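Local coordinates for fatty acid CoA ligase (Marinactinospora thermotolerans, PDB 6SQ8), which belongs to the ANL clan of AMP-binding enzymes and holds adenosine monophosphate in its pocket, at residues G192-L197 with A240-L245; F196-P201 with G218-L223; V331-D336 with G347-R352. All coordinates share one frame; numbering follows the deposited sequence.

Interaction 1 (G192-L197 with A240-L245); sequences GPWRFL and ATHVFL
The carbonyl oxygen of R195 is gripped by two successive backbone N-H groups: T241 N meets R195 O at 2.8 Å in the carbonyl plane, on a lone pair, while H242 N comes to R195 O at 3.1 Å from above that plane. The T241 side chain adds a third bond, its OG1 accepting from R195 N at 2.8 Å; a chi1 of 60° sets this hydroxyl between its own backbone N and carbonyl carbon, facing R195. OG1 also shares a hydrogen bond with H242 ND1, lying at the edge of the imidazole and in its plane. Since H242 NE2 is bonded to Y189 O, both ring nitrogens have partners, which should hold the imidazole in its rotation. The five-membered ring of W194 approaches one imidazole face obliquely, centroids 4.1 Å apart and planes at 37°, and W194 NE1 bonds to G190 O. H242 CB stands over one face of the F196 ring, 3.6 Å from its centroid, in a CH-pi contact. Further along, L197 N donates almost straight to H242 O (2.8 Å), and F244 N follows with a weak bond to L197 O. On the opposite face of the sheet from F196 and H242, L197 and V243 lie side by side, L197 CB being 3.8 Å from V243 CG2, with V231 and I235 of helix 228-237 packed against L197. Two adjacent parallel strands of the large N-terminal domain of the ANL family are thus joined by main-chain bonds, with a W194-F196-H242 aromatic cluster on one face, and the second carries F244 into the pocket of 1-ethanoyl-9H-pyrido[3,4-b]indole-3-carboxylic acid.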
# COMPACT_ATOMS: atom_id res chain seq x y z
N GLY A 192 -8.97 -18.74 5.57
CA GLY A 192 -7.91 -19.45 4.89
C GLY A 192 -8.05 -20.95 5.06
O GLY A 192 -9.01 -21.40 5.65
N PRO A 193 -7.08 -21.72 4.58
CA PRO A 193 -5.86 -21.21 3.98
C PRO A 193 -6.02 -20.55 2.59
O PRO A 193 -6.82 -20.96 1.79
CB PRO A 193 -5.01 -22.48 3.90
CG PRO A 193 -6.05 -23.55 3.52
CD PRO A 193 -7.36 -23.08 4.11
N TRP A 194 -5.23 -19.50 2.37
CA TRP A 194 -5.03 -18.79 1.14
C TRP A 194 -3.73 -19.27 0.48
O TRP A 194 -2.76 -19.56 1.17
CB TRP A 194 -4.92 -17.29 1.42
CG TRP A 194 -5.97 -16.71 2.32
CD1 TRP A 194 -7.29 -17.05 2.40
CD2 TRP A 194 -5.78 -15.62 3.23
NE1 TRP A 194 -7.94 -16.26 3.31
CE2 TRP A 194 -7.04 -15.37 3.83
CE3 TRP A 194 -4.68 -14.85 3.62
CZ2 TRP A 194 -7.20 -14.39 4.81
CZ3 TRP A 194 -4.85 -13.88 4.58
CH2 TRP A 194 -6.10 -13.65 5.18
N ARG A 195 -3.71 -19.34 -0.85
CA ARG A 195 -2.48 -19.34 -1.62
C ARG A 195 -2.35 -17.94 -2.21
O ARG A 195 -2.97 -17.61 -3.23
CB ARG A 195 -2.50 -20.44 -2.68
CG ARG A 195 -1.97 -21.79 -2.20
CD ARG A 195 -2.93 -22.71 -1.44
NE ARG A 195 -4.15 -23.17 -2.12
CZ ARG A 195 -4.30 -23.34 -3.43
NH1 ARG A 195 -3.24 -23.25 -4.22
NH2 ARG A 195 -5.50 -23.57 -3.96
N PHE A 196 -1.58 -17.10 -1.52
CA PHE A 196 -1.60 -15.65 -1.71
C PHE A 196 -0.34 -15.22 -2.47
O PHE A 196 0.77 -15.31 -1.96
CB PHE A 196 -1.71 -14.94 -0.37
CG PHE A 196 -2.33 -13.57 -0.43
CD1 PHE A 196 -1.81 -12.57 -1.25
CD2 PHE A 196 -3.41 -13.24 0.38
CE1 PHE A 196 -2.37 -11.31 -1.28
CE2 PHE A 196 -3.97 -11.98 0.35
CZ PHE A 196 -3.45 -11.01 -0.47
N LEU A 197 -0.57 -14.71 -3.69
CA LEU A 197 0.47 -14.25 -4.59
C LEU A 197 0.83 -12.82 -4.20
O LEU A 197 -0.02 -11.93 -4.19
CB LEU A 197 -0.08 -14.31 -6.01
CG LEU A 197 0.89 -14.70 -7.13
CD1 LEU A 197 0.51 -14.04 -8.46
CD2 LEU A 197 2.32 -14.37 -6.78
N ALA A 240 -3.16 -20.21 -7.19
CA ALA A 240 -3.26 -19.12 -6.24
C ALA A 240 -4.73 -18.71 -6.06
O ALA A 240 -5.50 -18.69 -7.00
CB ALA A 240 -2.43 -17.95 -6.71
N THR A 241 -5.09 -18.39 -4.82
CA THR A 241 -6.44 -18.02 -4.45
C THR A 241 -6.55 -16.50 -4.30
O THR A 241 -7.63 -15.94 -4.44
CB THR A 241 -6.86 -18.67 -3.13
OG1 THR A 241 -5.95 -18.21 -2.12
CG2 THR A 241 -6.86 -20.18 -3.19
N HIS A 242 -5.44 -15.85 -3.95
CA HIS A 242 -5.42 -14.44 -3.69
C HIS A 242 -4.20 -13.85 -4.37
O HIS A 242 -3.20 -14.56 -4.55
CB HIS A 242 -5.38 -14.17 -2.19
CG HIS A 242 -6.60 -14.62 -1.45
ND1 HIS A 242 -6.97 -15.96 -1.38
CD2 HIS A 242 -7.51 -13.92 -0.74
CE1 HIS A 242 -8.06 -16.06 -0.66
NE2 HIS A 242 -8.41 -14.82 -0.25
N VAL A 243 -4.31 -12.57 -4.72
CA VAL A 243 -3.20 -11.78 -5.21
C VAL A 243 -3.49 -10.32 -4.88
O VAL A 243 -4.64 -9.91 -4.84
CB VAL A 243 -2.98 -11.98 -6.72
CG1 VAL A 243 -4.21 -11.62 -7.52
CG2 VAL A 243 -1.80 -11.18 -7.23
N PHE A 244 -2.43 -9.55 -4.64
CA PHE A 244 -2.54 -8.13 -4.46
C PHE A 244 -1.74 -7.41 -5.55
O PHE A 244 -0.58 -7.74 -5.76
CB PHE A 244 -2.04 -7.69 -3.09
CG PHE A 244 -2.45 -6.28 -2.73
CD1 PHE A 244 -1.82 -5.18 -3.30
CD2 PHE A 244 -3.48 -6.04 -1.84
CE1 PHE A 244 -2.21 -3.89 -2.98
CE2 PHE A 244 -3.88 -4.75 -1.52
CZ PHE A 244 -3.25 -3.68 -2.10
N LEU A 245 -2.40 -6.43 -6.19
CA LEU A 245 -1.88 -5.67 -7.32
C LEU A 245 -2.09 -4.18 -7.07
O LEU A 245 -3.09 -3.77 -6.46
CB LEU A 245 -2.65 -6.07 -8.57
CG LEU A 245 -2.59 -7.54 -8.94
CD1 LEU A 245 -3.52 -7.81 -10.11
CD2 LEU A 245 -1.17 -7.93 -9.28

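Interaction 2 (F196-P201 with G218-L223); sequences FLIPIP and GTVVLL
A beta-alpha-beta unit, strand 195-198, helix 205-215 and strand 219-222, brings F196 beside T219 and V221 and sets the two strands parallel. F196 N reaches T219 O at 3.0 Å, and the F196 carbonyl answers through its oxygen, which takes V221 N at 2.8 Å from above the carbonyl plane. I198 N then donates to V221 O at 2.9 Å, arriving nearly along the C=O axis. The series fades at its end, where L223 N makes only a weak, 3.4 Å bond to I198 O.

On the face formed by L197 and V221, the branch L197 CD2 does the touching: it sits 3.9 Å from V221 CG1 and 3.8 Å from L223 CD1, and also lies against the backbone V221 O. V221 offers CG1 because this methyl is anti to its backbone N (chi1 -178°). L197 and L223 both pack on V231 of helix 228-237. The reverse face holds I198 and V220, whose side chains cross, I198 CD1 being 4.1 Å from V220 CG1; A210 and T213 lie on V220, and L209 on I198, so helix 205-215 roofs this side. P199 CB lies 4.3 Å from L223 CB where the first strand has ended. Strand 219-222 is hydrogen-bonded on its far edge to A18 and T20 of strand 17-20, and T219 OG1 bonds to V17 O. All polar links across the contact are made by backbone, so directionality comes from the main chain, while the side chains that meet each other are all hydrocarbon and pack between the strands and a helix on each face.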
# COMPACT_ATOMS: atom_id res chain seq x y z
N PHE A 196 -1.58 -17.10 -1.52
CA PHE A 196 -1.60 -15.65 -1.71
C PHE A 196 -0.34 -15.22 -2.47
O PHE A 196 0.77 -15.31 -1.96
CB PHE A 196 -1.71 -14.94 -0.37
CG PHE A 196 -2.33 -13.57 -0.43
CD1 PHE A 196 -1.81 -12.57 -1.25
CD2 PHE A 196 -3.41 -13.24 0.38
CE1 PHE A 196 -2.37 -11.31 -1.28
CE2 PHE A 196 -3.97 -11.98 0.35
CZ PHE A 196 -3.45 -11.01 -0.47
N LEU A 197 -0.57 -14.71 -3.69
CA LEU A 197 0.47 -14.25 -4.59
C LEU A 197 0.83 -12.82 -4.20
O LEU A 197 -0.02 -11.93 -4.19
CB LEU A 197 -0.08 -14.31 -6.01
CG LEU A 197 0.89 -14.70 -7.13
CD1 LEU A 197 0.51 -14.04 -8.46
CD2 LEU A 197 2.32 -14.37 -6.78
N ILE A 198 2.10 -12.59 -3.90
CA ILE A 198 2.53 -11.30 -3.46
C ILE A 198 3.67 -10.82 -4.35
O ILE A 198 4.82 -11.17 -4.14
CB ILE A 198 2.96 -11.32 -1.98
CG1 ILE A 198 1.86 -11.97 -1.13
CG2 ILE A 198 3.30 -9.92 -1.52
CD1 ILE A 198 2.04 -11.80 0.34
N PRO A 199 3.35 -9.99 -5.36
CA PRO A 199 4.35 -9.33 -6.19
C PRO A 199 4.69 -7.90 -5.77
O PRO A 199 5.48 -7.25 -6.43
CB PRO A 199 3.61 -9.33 -7.53
CG PRO A 199 2.18 -9.02 -7.15
CD PRO A 199 1.98 -9.67 -5.80
N ILE A 200 4.07 -7.39 -4.71
CA ILE A 200 4.43 -6.10 -4.17
C ILE A 200 5.57 -6.29 -3.17
O ILE A 200 5.72 -7.37 -2.64
CB ILE A 200 3.23 -5.37 -3.55
CG1 ILE A 200 2.66 -6.10 -2.33
CG2 ILE A 200 2.16 -5.11 -4.59
CD1 ILE A 200 1.41 -5.46 -1.76
N PRO A 201 6.40 -5.27 -2.90
CA PRO A 201 7.58 -5.46 -2.07
C PRO A 201 7.23 -5.91 -0.64
O PRO A 201 6.28 -5.40 -0.05
CB PRO A 201 8.21 -4.05 -2.01
CG PRO A 201 7.66 -3.34 -3.22
CD PRO A 201 6.26 -3.88 -3.36
N GLY A 218 -2.04 -20.41 5.65
CA GLY A 218 -1.89 -20.45 4.20
C GLY A 218 -0.46 -20.50 3.74
O GLY A 218 0.47 -20.63 4.54
N THR A 219 -0.30 -20.37 2.42
CA THR A 219 0.97 -20.39 1.73
C THR A 219 1.17 -19.06 0.99
O THR A 219 0.33 -18.66 0.20
CB THR A 219 1.00 -21.53 0.72
OG1 THR A 219 0.64 -22.73 1.41
CG2 THR A 219 2.35 -21.68 0.05
N VAL A 220 2.30 -18.39 1.24
CA VAL A 220 2.71 -17.22 0.49
C VAL A 220 3.35 -17.70 -0.80
O VAL A 220 4.14 -18.62 -0.77
CB VAL A 220 3.70 -16.35 1.29
CG1 VAL A 220 4.24 -15.21 0.44
CG2 VAL A 220 3.08 -15.82 2.58
N VAL A 221 3.00 -17.05 -1.91
CA VAL A 221 3.60 -17.29 -3.22
C VAL A 221 4.30 -15.99 -3.64
O VAL A 221 3.61 -15.01 -3.83
CB VAL A 221 2.54 -17.71 -4.26
CG1 VAL A 221 3.18 -18.00 -5.60
CG2 VAL A 221 1.71 -18.89 -3.81
N LEU A 222 5.63 -16.02 -3.78
CA LEU A 222 6.43 -14.80 -3.98
C LEU A 222 6.79 -14.62 -5.45
O LEU A 222 7.19 -15.56 -6.12
CB LEU A 222 7.73 -14.89 -3.20
CG LEU A 222 7.64 -14.60 -1.71
CD1 LEU A 222 9.00 -14.84 -1.09
CD2 LEU A 222 7.16 -13.19 -1.44
N LEU A 223 6.68 -13.37 -5.92
CA LEU A 223 7.33 -12.93 -7.13
C LEU A 223 8.21 -11.72 -6.81
O LEU A 223 7.87 -10.94 -5.92
CB LEU A 223 6.28 -12.59 -8.19
CG LEU A 223 5.56 -13.78 -8.81
CD1 LEU A 223 4.43 -13.28 -9.71
CD2 LEU A 223 6.52 -14.64 -9.61

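Interaction 3 (V331-D336 with G347-R352); sequences VEIRDD and GEVWVR
V331-R334 and G347-R352 run antiparallel, their axes 4.4 Å apart at closest approach and 155° between directions, with E332-W350 and R334-E348 as the hydrogen-bonded pairs and V331-V351 and I333-V349 as the non-hydrogen-bonded ones. E332 N to W350 O and W350 N to E332 O are both 2.9 Å, the second in the carbonyl plane. R334 O receives E348 N in the same manner, and R334 N returns to E348 O on a lone pair.

Of the side chains, R334 and W350 dominate the face they share with E332 and E348. R334 is extended from CG to NE (chi2 -173°), which lays its aliphatic part and then its guanidinium across the W350 indole: R334 CD stands 3.6 Å from the centroid of the five-membered ring, and the guanidinium stacks flat on W350 with planes 25° apart, giving a cation-pi contact. R334 NH1 ends over the ring, 3.5 Å from W350 CD2. The guanidinium is held side-on, since R334 NE and NH2 both donate to E332 OE1 at 2.9 Å in a salt bridge, OE1 lying in the guanidinium plane, which fixes its rotation over the tryptophan. W375 adds a second cation-pi partner to R334.

The two strands are consecutive in the chain and form a beta hairpin with a long loop, consistent with the antiparallel barrel-like part of the large domain in this family. The other face is hydrocarbon: V331 CG1 touches V349 CG1 at 3.8 Å, I333 CD1 lies 3.9 Å from V349 CG2, and V331 CG2 packs beside V351 CG2. F384 packs against V331 and I333, L390 against I333, and L392 against V349.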
# COMPACT_ATOMS: atom_id res chain seq x y z
N VAL A 331 -15.67 5.66 10.73
CA VAL A 331 -15.34 6.74 9.81
C VAL A 331 -16.32 7.89 10.04
O VAL A 331 -17.52 7.68 10.13
CB VAL A 331 -15.37 6.28 8.35
CG1 VAL A 331 -14.98 7.41 7.42
CG2 VAL A 331 -14.48 5.07 8.12
N GLU A 332 -15.79 9.11 10.11
CA GLU A 332 -16.59 10.31 10.11
C GLU A 332 -16.14 11.21 8.96
O GLU A 332 -14.98 11.16 8.56
CB GLU A 332 -16.47 11.07 11.43
CG GLU A 332 -17.40 10.56 12.52
CD GLU A 332 -17.26 11.27 13.85
OE1 GLU A 332 -16.42 12.22 13.97
OE2 GLU A 332 -17.99 10.87 14.76
N ILE A 333 -17.08 12.01 8.45
CA ILE A 333 -16.81 13.08 7.52
C ILE A 333 -16.95 14.39 8.28
O ILE A 333 -17.96 14.60 8.91
CB ILE A 333 -17.75 12.99 6.30
CG1 ILE A 333 -17.78 11.58 5.69
CG2 ILE A 333 -17.37 14.05 5.26
CD1 ILE A 333 -16.46 11.16 5.06
N ARG A 334 -15.94 15.27 8.21
CA ARG A 334 -15.87 16.45 9.05
C ARG A 334 -15.47 17.69 8.25
O ARG A 334 -14.75 17.60 7.27
CB ARG A 334 -14.80 16.25 10.13
CG ARG A 334 -15.08 15.14 11.12
CD ARG A 334 -14.06 15.15 12.24
NE ARG A 334 -14.32 14.11 13.22
CZ ARG A 334 -13.49 13.79 14.20
NH1 ARG A 334 -12.35 14.45 14.34
NH2 ARG A 334 -13.82 12.82 15.04
N ASP A 335 -15.91 18.85 8.75
CA ASP A 335 -15.59 20.16 8.17
C ASP A 335 -14.25 20.66 8.72
O ASP A 335 -13.62 19.98 9.54
CB ASP A 335 -16.74 21.15 8.40
CG ASP A 335 -17.13 21.39 9.85
OD1 ASP A 335 -16.34 21.05 10.75
OD2 ASP A 335 -18.24 21.91 10.08
N ASP A 336 -13.84 21.84 8.22
CA ASP A 336 -12.62 22.57 8.63
C ASP A 336 -12.63 22.80 10.15
O ASP A 336 -11.59 22.71 10.80
CB ASP A 336 -12.49 23.92 7.92
CG ASP A 336 -12.69 23.88 6.42
OD1 ASP A 336 -13.69 23.25 5.98
OD2 ASP A 336 -11.87 24.49 5.70
N GLY A 347 -16.37 16.21 2.98
CA GLY A 347 -15.45 16.70 4.00
C GLY A 347 -14.28 15.74 4.21
O GLY A 347 -14.13 14.78 3.45
N GLU A 348 -13.47 16.02 5.24
CA GLU A 348 -12.29 15.25 5.57
C GLU A 348 -12.69 13.92 6.21
O GLU A 348 -13.54 13.88 7.09
CB GLU A 348 -11.39 15.97 6.57
CG GLU A 348 -10.77 17.23 6.04
CD GLU A 348 -9.89 17.93 7.07
OE1 GLU A 348 -8.96 17.27 7.57
OE2 GLU A 348 -10.17 19.10 7.38
N VAL A 349 -12.04 12.84 5.75
CA VAL A 349 -12.26 11.50 6.24
C VAL A 349 -11.40 11.30 7.49
O VAL A 349 -10.18 11.46 7.45
CB VAL A 349 -11.94 10.47 5.14
CG1 VAL A 349 -12.08 9.04 5.63
CG2 VAL A 349 -12.79 10.70 3.89
N TRP A 350 -12.07 11.02 8.62
CA TRP A 350 -11.42 10.70 9.88
C TRP A 350 -11.78 9.27 10.27
O TRP A 350 -12.90 8.82 10.03
CB TRP A 350 -11.83 11.66 11.00
CG TRP A 350 -11.30 13.05 10.84
CD1 TRP A 350 -11.71 13.97 9.93
CD2 TRP A 350 -10.30 13.70 11.64
NE1 TRP A 350 -11.03 15.14 10.10
CE2 TRP A 350 -10.15 15.01 11.14
CE3 TRP A 350 -9.51 13.31 12.73
CZ2 TRP A 350 -9.25 15.92 11.67
CZ3 TRP A 350 -8.62 14.23 13.27
CH2 TRP A 350 -8.51 15.52 12.75
N VAL A 351 -10.82 8.59 10.90
CA VAL A 351 -10.88 7.18 11.13
C VAL A 351 -10.49 6.90 12.59
O VAL A 351 -9.58 7.52 13.11
CB VAL A 351 -9.98 6.46 10.11
CG1 VAL A 351 -9.51 5.10 10.59
CG2 VAL A 351 -10.65 6.36 8.76
N ARG A 352 -11.22 5.99 13.24
CA ARG A 352 -10.89 5.41 14.54
C ARG A 352 -11.01 3.89 14.40
O ARG A 352 -12.05 3.39 13.99
CB ARG A 352 -11.81 6.00 15.63
CG ARG A 352 -11.67 5.37 17.02
CD ARG A 352 -12.25 6.18 18.17
NE ARG A 352 -13.71 6.29 18.17
CZ ARG A 352 -14.46 6.89 19.12
NH1 ARG A 352 -13.89 7.59 20.09
NH2 ARG A 352 -15.78 6.77 19.08

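In the fold
Interactions 1 and 2 are buried and share strand 195-198 at F196 and L197: one pairs it with strand 242-245, the other with strand 219-222, so the shared strand is bonded on both edges. Their centres lie about 7 Å apart, and W194 O probably bonds to T219 N between them. Interaction 3 lies apart, its centre about 32 Å from that of interaction 1 and about 34 Å from that of interaction 2, and is only partly buried. The chemistry follows: an aromatic cluster and a hydroxyl accepting from the main chain in 1, hydrocarbon packing in 2, and in 3 a salt-bridged arginine stacked on tryptophan on one face, with aliphatic packing on the other.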